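Local coordinates for protein enoyl-CoA hydratase/carnithine racemase (Magnetospirillum magneticum, PDB 4NEK) that probably acts on fatty acyl-CoA thioesters as a crotonase-family enzyme, perhaps shifting the double bond of enoyl-CoA as a delta(3)-delta(2)-enoyl-CoA isomerase, at residues A101-G106 with G121-M126; P144-H149 with V170-G175. All blocks are in the same frame, centred on the assembly; numbering follows the deposited sequence.

Interaction 1: A101-G106 with G121-M126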
loop_
_atom_site.group_PDB
_atom_site.type_symbol
_atom_site.label_atom_id
_atom_site.label_comp_id
_atom_site.label_asym_id
_atom_site.label_seq_id
_atom_site.Cartn_x
_atom_site.Cartn_y
_atom_site.Cartn_z
ATOM N N ALA C 101 -18.935 -12.137 -10.135
ATOM C CA ALA C 101 -18.290 -12.125 -11.438
ATOM C C ALA C 101 -18.335 -10.759 -12.129
ATOM O O ALA C 101 -19.385 -10.130 -12.205
ATOM C CB ALA C 101 -18.930 -13.141 -12.328
ATOM N N ALA C 102 -17.180 -10.299 -12.582
ATOM C CA ALA C 102 -17.057 -9.153 -13.473
ATOM C C ALA C 102 -16.114 -9.538 -14.572
ATOM O O ALA C 102 -14.925 -9.273 -14.530
ATOM C CB ALA C 102 -16.538 -7.943 -12.736
ATOM N N ILE C 103 -16.660 -10.218 -15.574
ATOM C CA ILE C 103 -15.847 -10.905 -16.556
ATOM C C ILE C 103 -16.087 -10.349 -17.933
ATOM O O ILE C 103 -17.192 -9.969 -18.271
ATOM C CB ILE C 103 -16.130 -12.396 -16.551
ATOM C CG1 ILE C 103 -15.830 -12.961 -15.167
ATOM C CG2 ILE C 103 -15.293 -13.112 -17.616
ATOM C CD1 ILE C 103 -16.269 -14.401 -15.019
ATOM N N GLY C 104 -15.001 -10.262 -18.695
ATOM C CA GLY C 104 -15.025 -9.716 -20.012
ATOM C C GLY C 104 -15.495 -8.304 -20.003
ATOM O O GLY C 104 -14.893 -7.441 -19.384
ATOM N N ILE C 105 -16.632 -8.085 -20.643
ATOM C CA ILE C 105 -17.289 -6.785 -20.665
ATOM C C ILE C 105 -17.675 -6.324 -19.246
ATOM O O ILE C 105 -17.714 -5.151 -18.953
ATOM C CB ILE C 105 -18.498 -6.818 -21.638
ATOM C CG1 ILE C 105 -19.138 -5.444 -21.771
ATOM C CG2 ILE C 105 -19.558 -7.811 -21.182
ATOM C CD1 ILE C 105 -18.191 -4.370 -22.278
ATOM N N GLY C 106 -17.932 -7.260 -18.357
ATOM C CA GLY C 106 -18.156 -6.926 -16.973
ATOM C C GLY C 106 -16.987 -6.173 -16.354
ATOM O O GLY C 106 -17.201 -5.349 -15.480
ATOM N N GLY C 121 -16.058 -9.982 -2.438
ATOM C CA GLY C 121 -15.684 -11.142 -3.289
ATOM C C GLY C 121 -15.557 -10.929 -4.801
ATOM O O GLY C 121 -15.481 -11.879 -5.562
ATOM N N THR C 122 -15.481 -9.697 -5.275
ATOM C CA THR C 122 -15.514 -9.501 -6.723
ATOM C C THR C 122 -14.293 -10.081 -7.432
ATOM O O THR C 122 -13.150 -9.938 -6.977
ATOM C CB THR C 122 -15.605 -8.029 -7.071
ATOM O OG1 THR C 122 -16.675 -7.436 -6.325
ATOM C CG2 THR C 122 -15.854 -7.825 -8.517
ATOM N N ARG C 123 -14.552 -10.752 -8.536
ATOM C CA ARG C 123 -13.509 -11.394 -9.334
ATOM C C ARG C 123 -13.498 -10.767 -10.741
ATOM O O ARG C 123 -14.490 -10.828 -11.452
ATOM C CB ARG C 123 -13.802 -12.850 -9.395
ATOM C CG ARG C 123 -12.716 -13.712 -9.959
ATOM C CD ARG C 123 -13.165 -15.177 -9.945
ATOM N NE ARG C 123 -12.286 -15.938 -10.807
ATOM C CZ ARG C 123 -12.475 -16.178 -12.107
ATOM N NH1 ARG C 123 -13.549 -15.735 -12.727
ATOM N NH2 ARG C 123 -11.561 -16.867 -12.796
ATOM N N PHE C 124 -12.407 -10.100 -11.082
ATOM C CA PHE C 124 -12.302 -9.402 -12.355
ATOM C C PHE C 124 -11.525 -10.279 -13.310
ATOM O O PHE C 124 -10.577 -10.954 -12.900
ATOM C CB PHE C 124 -11.553 -8.096 -12.188
ATOM C CG PHE C 124 -12.190 -7.154 -11.218
ATOM C CD1 PHE C 124 -11.889 -7.238 -9.874
ATOM C CD2 PHE C 124 -13.113 -6.205 -11.649
ATOM C CE1 PHE C 124 -12.501 -6.386 -8.966
ATOM C CE2 PHE C 124 -13.718 -5.357 -10.766
ATOM C CZ PHE C 124 -13.409 -5.436 -9.419
ATOM N N HIS C 125 -11.908 -10.305 -14.585
ATOM C CA HIS C 125 -11.215 -11.193 -15.529
ATOM C C HIS C 125 -11.417 -10.744 -16.943
ATOM O O HIS C 125 -12.522 -10.447 -17.323
ATOM C CB HIS C 125 -11.747 -12.611 -15.355
ATOM C CG HIS C 125 -10.856 -13.666 -15.903
ATOM N ND1 HIS C 125 -11.227 -14.992 -15.948
ATOM C CD2 HIS C 125 -9.619 -13.600 -16.451
ATOM C CE1 HIS C 125 -10.263 -15.698 -16.506
ATOM N NE2 HIS C 125 -9.267 -14.880 -16.804
HETATM N N MSE C 126 -10.323 -10.685 -17.694
HETATM C CA MSE C 126 -10.351 -10.399 -19.118
HETATM C C MSE C 126 -9.688 -11.522 -19.893
HETATM O O MSE C 126 -8.581 -11.360 -20.381
HETATM C CB MSE C 126 -9.611 -9.100 -19.335
HETATM C CG MSE C 126 -10.484 -7.987 -18.773
HETATM SE SE MSE C 126 -9.430 -6.314 -18.597
HETATM C CE MSE C 126 -10.193 -5.510 -16.965
#

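Interaction 2: P144-H149 with V170-G175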
loop_
_atom_site.group_PDB
_atom_site.type_symbol
_atom_site.label_atom_id
_atom_site.label_comp_id
_atom_site.label_asym_id
_atom_site.label_seq_id
_atom_site.Cartn_x
_atom_site.Cartn_y
_atom_site.Cartn_z
ATOM N N PRO C 144 -3.627 -0.439 -19.854
ATOM C CA PRO C 144 -2.233 -0.039 -19.699
ATOM C C PRO C 144 -2.118 1.347 -19.120
ATOM O O PRO C 144 -1.208 1.606 -18.311
ATOM C CB PRO C 144 -1.680 -0.078 -21.124
ATOM C CG PRO C 144 -2.570 -1.018 -21.857
ATOM C CD PRO C 144 -3.930 -0.890 -21.221
ATOM N N ALA C 145 -3.020 2.243 -19.509
ATOM C CA ALA C 145 -2.989 3.603 -18.958
ATOM C C ALA C 145 -3.187 3.568 -17.428
ATOM O O ALA C 145 -2.525 4.289 -16.710
ATOM C CB ALA C 145 -4.065 4.466 -19.590
ATOM N N LEU C 146 -4.067 2.712 -16.936
ATOM C CA LEU C 146 -4.330 2.679 -15.513
ATOM C C LEU C 146 -3.291 1.939 -14.711
ATOM O O LEU C 146 -2.891 2.384 -13.635
ATOM C CB LEU C 146 -5.677 2.020 -15.240
ATOM C CG LEU C 146 -6.914 2.871 -15.591
ATOM C CD1 LEU C 146 -8.139 1.961 -15.559
ATOM C CD2 LEU C 146 -7.067 4.087 -14.645
ATOM N N ALA C 147 -2.872 0.797 -15.216
ATOM C CA ALA C 147 -2.092 -0.153 -14.431
ATOM C C ALA C 147 -0.624 -0.175 -14.804
ATOM O O ALA C 147 0.196 -0.783 -14.122
ATOM C CB ALA C 147 -2.670 -1.542 -14.618
ATOM N N GLY C 148 -0.286 0.488 -15.891
ATOM C CA GLY C 148 1.027 0.309 -16.485
ATOM C C GLY C 148 1.059 -0.968 -17.315
ATOM O O GLY C 148 0.247 -1.899 -17.126
ATOM N N HIS C 149 1.987 -1.025 -18.256
ATOM C CA HIS C 149 1.959 -2.064 -19.243
ATOM C C HIS C 149 2.124 -3.472 -18.641
ATOM O O HIS C 149 1.499 -4.420 -19.083
ATOM C CB HIS C 149 3.032 -1.792 -20.285
ATOM C CG HIS C 149 3.038 -2.818 -21.346
ATOM N ND1 HIS C 149 2.107 -2.840 -22.361
ATOM C CD2 HIS C 149 3.776 -3.936 -21.483
ATOM C CE1 HIS C 149 2.297 -3.909 -23.109
ATOM N NE2 HIS C 149 3.302 -4.596 -22.593
ATOM N N VAL C 170 -4.973 -0.023 -9.068
ATOM C CA VAL C 170 -4.775 0.594 -10.352
ATOM C C VAL C 170 -5.864 1.583 -10.726
ATOM O O VAL C 170 -5.843 2.107 -11.839
ATOM C CB VAL C 170 -4.631 -0.452 -11.471
ATOM C CG1 VAL C 170 -3.573 -1.471 -11.089
ATOM C CG2 VAL C 170 -5.953 -1.153 -11.796
ATOM N N GLY C 171 -6.812 1.862 -9.827
ATOM C CA GLY C 171 -7.802 2.894 -10.101
ATOM C C GLY C 171 -8.969 2.452 -10.984
ATOM O O GLY C 171 -9.706 3.269 -11.584
ATOM N N LEU C 172 -9.192 1.155 -11.012
ATOM C CA LEU C 172 -10.348 0.640 -11.713
ATOM C C LEU C 172 -11.606 0.835 -10.903
ATOM O O LEU C 172 -12.679 0.952 -11.454
ATOM C CB LEU C 172 -10.150 -0.834 -12.015
ATOM C CG LEU C 172 -11.132 -1.447 -12.985
ATOM C CD1 LEU C 172 -11.032 -0.845 -14.398
ATOM C CD2 LEU C 172 -10.865 -2.932 -13.045
ATOM N N ILE C 173 -11.483 0.830 -9.592
ATOM C CA ILE C 173 -12.658 1.032 -8.714
ATOM C C ILE C 173 -12.272 2.057 -7.669
ATOM O O ILE C 173 -11.091 2.199 -7.372
ATOM C CB ILE C 173 -13.110 -0.250 -7.970
ATOM C CG1 ILE C 173 -12.016 -0.749 -7.037
ATOM C CG2 ILE C 173 -13.475 -1.325 -8.956
ATOM C CD1 ILE C 173 -12.385 -2.050 -6.338
ATOM N N ASN C 174 -13.265 2.688 -7.067
ATOM C CA ASN C 174 -13.009 3.641 -6.052
ATOM C C ASN C 174 -12.832 2.961 -4.715
ATOM O O ASN C 174 -12.151 3.505 -3.840
ATOM C CB ASN C 174 -14.160 4.611 -5.936
ATOM C CG ASN C 174 -14.246 5.542 -7.110
ATOM O OD1 ASN C 174 -13.757 6.651 -7.071
ATOM N ND2 ASN C 174 -14.843 5.087 -8.156
ATOM N N GLY C 175 -13.470 1.826 -4.490
ATOM C CA GLY C 175 -13.434 1.257 -3.162
ATOM C C GLY C 175 -14.238 -0.003 -3.008
ATOM O O GLY C 175 -14.987 -0.383 -3.881
#

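Interaction 1: A101-G106 with G121-M126
A101 pairs with R123 at the start of a short parallel ladder between strands 101-103 and 123-125. The segment axes approach to 4.8 Å and diverge by 12°. A102 N donates to R123 O at 3.0 Å, nearly in line with the carbonyl. A102 O accepts from H125 N at 3.2 Å, tilted 26° from the carbonyl plane, and also takes a hydrogen bond from S107 OG. The A102 methyl lies on the F124 side of the sheet, with CB 4.0 Å from F124 CD2. CG1 of I103 packs on H125 CB, while its CD1 meets the guanidinium of R123 at the edge, 3.8 Å from NH1. The R123 chain runs extended from CG to NE, with CG anti to the backbone N (chi1 -169°), and this carries the edge of the guanidinium to I103 CD1. G104 N closes the ladder on H125 O at 2.8 Å. G104 is the N-cap of helix 105-108. In the crotonase fold, the backbone starting this helix usually contributes to the oxyanion hole, probably here too. The polar cross-links are all main-chain bonds, so pairing depends on backbone path; A102 and F124 make an apolar side, and I103 shares the other with R123 and H125.

Interaction 2: P144-H149 with V170-G175
L146 and A147, in the last turn of helix 139-147, pack against V170, G171 and L172 in the loop after helix 164-169. The methyl of A147 meets one branch of V170, with CB 3.6 Å from CG1. That branch stands anti to the V170 carbonyl carbon (chi1 -52°), which turns it to the alanine. Further along the loop, L146 CD1 touches L172 CD1 at 4.2 Å, the two side chains crossing at about a right angle. L172 also rests on L110, P111 and F162.

The second kind of contact is aliphatic carbon against backbone carbonyl. L146 CB lies 3.4 Å from V170 O, and L146 CD2 is 3.6 Å from V170 O. L146 CD2 is also 4.1 Å from G171 O. One leucine thus covers two successive carbonyls. With an alanine at L146, the contact to L172 CD1 is lost, which is likely to open a gap there and leave the G171 carbonyl without its aliphatic neighbour.

Helix 164-169 ends in a Schellman motif at G171, where the loop begins. G171 has positive phi and is the first residue to leave the helix. Its backbone angles would jam a side chain against the V170 carbonyl, and a CB would also point at L146. G148 likewise follows its helix with positive phi, and is the N-cap of helix 149-156.

No hydrogen bond joins the two segments. L146 O and V170 O stand 3.5 Å apart, both acceptors. Some polar links lead to other chains. G171 O accepts from R150 NE of a third subunit, whose R150 also packs on L146.

In the fold
Interactions 1 and 2 lie in series along the chain, their centres 14 Å apart. They meet through F124. F124 CZ is 4.1 Å from I173 CG2, and F124 CD2 is 4.2 Å from L172 CD2. The F124 face of the two-stranded sheet therefore packs directly on the loop 170-175. Helix 164-169 flanks this junction: V164 and A167 touch F124, and I173 touches A167. Interaction 1 leads into helix 105-108; as in related enzymes, a backbone NH at the start of this helix probably contributes to the oxyanion hole for the thioester carbonyl. Interaction 2 borders two neighbouring subunits, so the packing continues from the sheet 101-103/123-125 to the subunit interface.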